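Local coordinates for spore germination protein GerM (Bacillus subtilis subsp. subtilis str. 168, PDB 6GZB) that is of unknown molecular function but affects both sporulation and germination, and is built of tandem GerMN domains, at residues K138-Q141 / S142-T146; P333-V336 / N337-S340. All coordinates share one frame; numbering follows the deposited sequence.

Interaction 1. Residues K138-Q141 / S142-T146; sequences KIVQ and SVTWT
Thr-144 and Val-140 stand side by side on one flank of the helix and point the same way. The hydroxyl OG1 of Thr-144 turns back one turn and donates to Val-140 O at 2.7 Å. It can do so because OG1 lies opposite the carbonyl carbon, beside its own backbone N (chi1 -61°), while CG2 takes the place opposite the N. Thr-144 N donates to the same oxygen at 3.0 Å. The two donors come in from opposite faces of the Val-140 carbonyl plane, so this acceptor is gripped twice. CG1 of Val-140 passes OG1 at 4.1 Å. Thr-146 repeats the pattern: its OG1 and N both reach Ser-142 O, with OG1 2.7 Å away and above the carbonyl plane.

All of this lies on helix 136-147, the crossover helix of a beta-alpha-beta unit between the parallel strands 119-124 and 155-160. The ordinary helical bonds run through it, among them Val-143 N to Ile-139 O at 3.0 Å, nearly straight at 174°.

Trp-145 shows another use of the turn. Its backbone N donates to Gln-141 O, and the same oxygen sits at the edge of the indole, near the ring plane, 3.1 Å from CD1. The indole also meets the ring of Tyr-57, the planes inclined at about 55°. The Gln-141 side chain is extended beyond CG, and its OE1 accepts from Asn-186 N. The CB of Ser-142 rests 3.3 Å from Lys-138 O, and its OG hydrogen-bonds Tyr-57 O. CG2 of Val-143 lies beside the backbone, 3.4 Å from Ile-139 O.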
loop_
_atom_site.group_PDB
_atom_site.type_symbol
_atom_site.label_atom_id
_atom_site.label_comp_id
_atom_site.label_asym_id
_atom_site.label_seq_id
_atom_site.Cartn_x
_atom_site.Cartn_y
_atom_site.Cartn_z
ATOM N N LYS A 138 -4.335 -5.015 -11.627
ATOM C CA LYS A 138 -3.901 -3.684 -11.217
ATOM C C LYS A 138 -5.090 -2.770 -11.001
ATOM O O LYS A 138 -5.152 -2.040 -10.014
ATOM C CB LYS A 138 -2.979 -3.069 -12.277
ATOM C CG LYS A 138 -1.704 -3.853 -12.528
ATOM C CD LYS A 138 -0.831 -3.164 -13.571
ATOM C CE LYS A 138 0.103 -4.153 -14.246
ATOM N NZ LYS A 138 0.996 -4.849 -13.286
ATOM N N ILE A 139 -6.029 -2.802 -11.945
ATOM C CA ILE A 139 -7.208 -1.954 -11.870
ATOM C C ILE A 139 -8.045 -2.252 -10.620
ATOM O O ILE A 139 -8.454 -1.337 -9.906
ATOM C CB ILE A 139 -8.055 -2.098 -13.147
ATOM C CG1 ILE A 139 -7.354 -1.384 -14.302
ATOM C CG2 ILE A 139 -9.456 -1.539 -12.951
ATOM C CD1 ILE A 139 -7.797 -1.863 -15.667
ATOM N N VAL A 140 -8.277 -3.527 -10.338
ATOM C CA VAL A 140 -9.050 -3.909 -9.150
ATOM C C VAL A 140 -8.367 -3.422 -7.873
ATOM O O VAL A 140 -9.008 -2.878 -6.979
ATOM C CB VAL A 140 -9.233 -5.439 -9.050
ATOM C CG1 VAL A 140 -10.029 -5.796 -7.798
ATOM C CG2 VAL A 140 -9.940 -5.977 -10.284
ATOM N N GLN A 141 -7.058 -3.619 -7.793
ATOM C CA GLN A 141 -6.300 -3.229 -6.611
ATOM C C GLN A 141 -6.244 -1.715 -6.454
ATOM O O GLN A 141 -6.384 -1.203 -5.338
ATOM C CB GLN A 141 -4.889 -3.806 -6.671
ATOM C CG GLN A 141 -4.849 -5.313 -6.491
ATOM C CD GLN A 141 -3.547 -5.937 -6.937
ATOM O OE1 GLN A 141 -2.615 -5.239 -7.350
ATOM N NE2 GLN A 141 -3.470 -7.265 -6.847
ATOM N N SER A 142 -6.060 -1.007 -7.569
ATOM C CA SER A 142 -6.030 0.454 -7.560
ATOM C C SER A 142 -7.326 1.050 -7.012
ATOM O O SER A 142 -7.320 1.888 -6.112
ATOM C CB SER A 142 -5.783 0.986 -8.971
ATOM O OG SER A 142 -5.903 2.400 -9.014
ATOM N N VAL A 143 -8.444 0.615 -7.569
ATOM C CA VAL A 143 -9.743 1.086 -7.133
ATOM C C VAL A 143 -9.969 0.746 -5.660
ATOM O O VAL A 143 -10.389 1.591 -4.875
ATOM C CB VAL A 143 -10.864 0.469 -7.994
ATOM C CG1 VAL A 143 -12.221 0.745 -7.382
ATOM C CG2 VAL A 143 -10.800 1.014 -9.409
ATOM N N THR A 144 -9.618 -0.473 -5.281
ATOM C CA THR A 144 -9.834 -0.933 -3.920
ATOM C C THR A 144 -9.026 -0.111 -2.926
ATOM O O THR A 144 -9.541 0.317 -1.897
ATOM C CB THR A 144 -9.487 -2.425 -3.763
ATOM O OG1 THR A 144 -10.325 -3.204 -4.629
ATOM C CG2 THR A 144 -9.716 -2.873 -2.326
ATOM N N TRP A 145 -7.751 0.101 -3.229
ATOM C CA TRP A 145 -6.874 0.772 -2.285
ATOM C C TRP A 145 -7.142 2.270 -2.270
ATOM O O TRP A 145 -7.051 2.913 -1.216
ATOM C CB TRP A 145 -5.404 0.483 -2.588
ATOM C CG TRP A 145 -4.956 -0.848 -2.083
ATOM C CD1 TRP A 145 -5.407 -2.065 -2.492
ATOM C CD2 TRP A 145 -3.995 -1.101 -1.060
ATOM N NE1 TRP A 145 -4.816 -3.057 -1.765
ATOM C CE2 TRP A 145 -3.929 -2.500 -0.888
ATOM C CE3 TRP A 145 -3.178 -0.286 -0.273
ATOM C CZ2 TRP A 145 -3.095 -3.104 0.055
ATOM C CZ3 TRP A 145 -2.340 -0.890 0.668
ATOM C CH2 TRP A 145 -2.315 -2.280 0.829
ATOM N N THR A 146 -7.547 2.815 -3.411
ATOM C CA THR A 146 -7.909 4.228 -3.468
ATOM C C THR A 146 -9.173 4.533 -2.641
ATOM O O THR A 146 -9.201 5.490 -1.857
ATOM C CB THR A 146 -8.078 4.721 -4.913
ATOM O OG1 THR A 146 -6.849 4.545 -5.626
ATOM C CG2 THR A 146 -8.451 6.196 -4.931
#

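Interaction 2. Residues P333-V336 / N337-S340; sequences PSQV and NTGS
Val-336 and Asn-337 make the buried half of this contact. Their side chains cross at a slant, with Val-336 CG1 3.9 Å from Asn-337 CG and equally close to ND2. CG1 stands opposite the Val-336 backbone N (chi1 179°), which places it on the side of the next residue. The amide of Asn-337 is held at both ends: OD1 accepts from Tyr-215 N and ND2 donates to Ala-67 O. The segment is an irregular tail after strand 330-331, anchored by backbone bonds from Asn-337 and Gly-339 to Thr-69 of strand 65-73. Leu-297 of helix 289-299 packs on Val-336. An alanine in place of Asn-337 would probably leave Tyr-215 N and Ala-67 O without these mates and open a gap beside Val-336 CG1.

The other half is exposed. There the Thr-338 hydroxyl OG1 donates to Gln-335 OE1 at 2.9 Å, in the carbonyl plane and on a lone pair. OG1 also lies 3.4 Å from Gln-335 CB, close to the start of that side chain. Water 1 accepts from Thr-338 N at 3.0 Å and gives a weak, long bond to Gln-335 O.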
loop_
_atom_site.group_PDB
_atom_site.type_symbol
_atom_site.label_atom_id
_atom_site.label_comp_id
_atom_site.label_asym_id
_atom_site.label_seq_id
_atom_site.Cartn_x
_atom_site.Cartn_y
_atom_site.Cartn_z
ATOM N N PRO A 333 2.825 7.631 8.413
ATOM C CA PRO A 333 2.922 8.943 7.768
ATOM C C PRO A 333 1.556 9.477 7.345
ATOM O O PRO A 333 0.694 8.707 6.911
ATOM C CB PRO A 333 3.784 8.664 6.537
ATOM C CG PRO A 333 4.617 7.490 6.913
ATOM C CD PRO A 333 3.809 6.672 7.882
ATOM N N SER A 334 1.353 10.781 7.504
ATOM C CA SER A 334 0.078 11.407 7.144
ATOM C C SER A 334 -0.098 11.423 5.628
ATOM O O SER A 334 -1.204 11.270 5.126
ATOM C CB SER A 334 -0.007 12.836 7.700
ATOM O OG SER A 334 1.256 13.281 8.162
ATOM N N GLN A 335 1.004 11.597 4.911
ATOM C CA GLN A 335 1.002 11.510 3.458
ATOM C C GLN A 335 1.943 10.403 3.016
ATOM O O GLN A 335 3.156 10.516 3.169
ATOM C CB GLN A 335 1.446 12.847 2.850
ATOM C CG GLN A 335 0.492 13.986 3.160
ATOM C CD GLN A 335 0.914 15.303 2.544
ATOM O OE1 GLN A 335 1.744 15.350 1.634
ATOM N NE2 GLN A 335 0.333 16.384 3.033
ATOM N N VAL A 336 1.380 9.333 2.465
ATOM C CA VAL A 336 2.180 8.245 1.909
ATOM C C VAL A 336 2.630 8.593 0.487
ATOM O O VAL A 336 1.802 8.801 -0.391
ATOM C CB VAL A 336 1.371 6.935 1.876
ATOM C CG1 VAL A 336 2.198 5.804 1.272
ATOM C CG2 VAL A 336 0.894 6.577 3.275
ATOM N N ASN A 337 3.940 8.673 0.263
ATOM C CA ASN A 337 4.473 8.855 -1.095
ATOM C C ASN A 337 3.958 10.154 -1.722
ATOM O O ASN A 337 3.311 10.141 -2.770
ATOM C CB ASN A 337 4.056 7.687 -1.998
ATOM C CG ASN A 337 4.705 6.372 -1.612
ATOM O OD1 ASN A 337 5.737 6.345 -0.952
ATOM N ND2 ASN A 337 4.150 5.273 -2.115
ATOM N N THR A 338 4.225 11.279 -1.079
ATOM C CA THR A 338 3.882 12.563 -1.666
ATOM C C THR A 338 4.489 12.619 -3.048
ATOM O O THR A 338 5.641 12.257 -3.236
ATOM C CB THR A 338 4.399 13.733 -0.808
ATOM O OG1 THR A 338 3.818 13.638 0.496
ATOM C CG2 THR A 338 4.004 15.065 -1.429
ATOM N N GLY A 339 3.662 12.922 -4.037
ATOM C CA GLY A 339 4.118 12.955 -5.414
ATOM C C GLY A 339 4.862 14.235 -5.756
ATOM O O GLY A 339 4.732 15.245 -5.063
ATOM N N SER A 340 5.666 14.175 -6.817
ATOM C CA SER A 340 6.268 15.373 -7.415
ATOM C C SER A 340 5.851 15.512 -8.872
ATOM O O SER A 340 6.053 14.615 -9.683
ATOM C CB SER A 340 7.789 15.304 -7.344
ATOM O OG SER A 340 8.221 15.360 -5.997
HETATM O O HOH W 1 5.993 10.755 1.328
#

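Following the chain from the N terminus, interaction 1 comes first, within helix 136-147 of the first GerMN domain. Interaction 2 comes much later, in the tail after strand 330-331. The two are in series and neither nest nor cross. Each is local, between adjoining segments, so neither closes a long loop. Their centres are 18 Å apart and their nearest atoms about 8 Å, without touching. Strand 65-73 is a common neighbour: Val-65 meets side chains of 138-141, while Thr-69 bonds to the backbone of 337-340. Through these outside partners, the crossover helix of the first domain and the C-terminal tail both lean on the same strand.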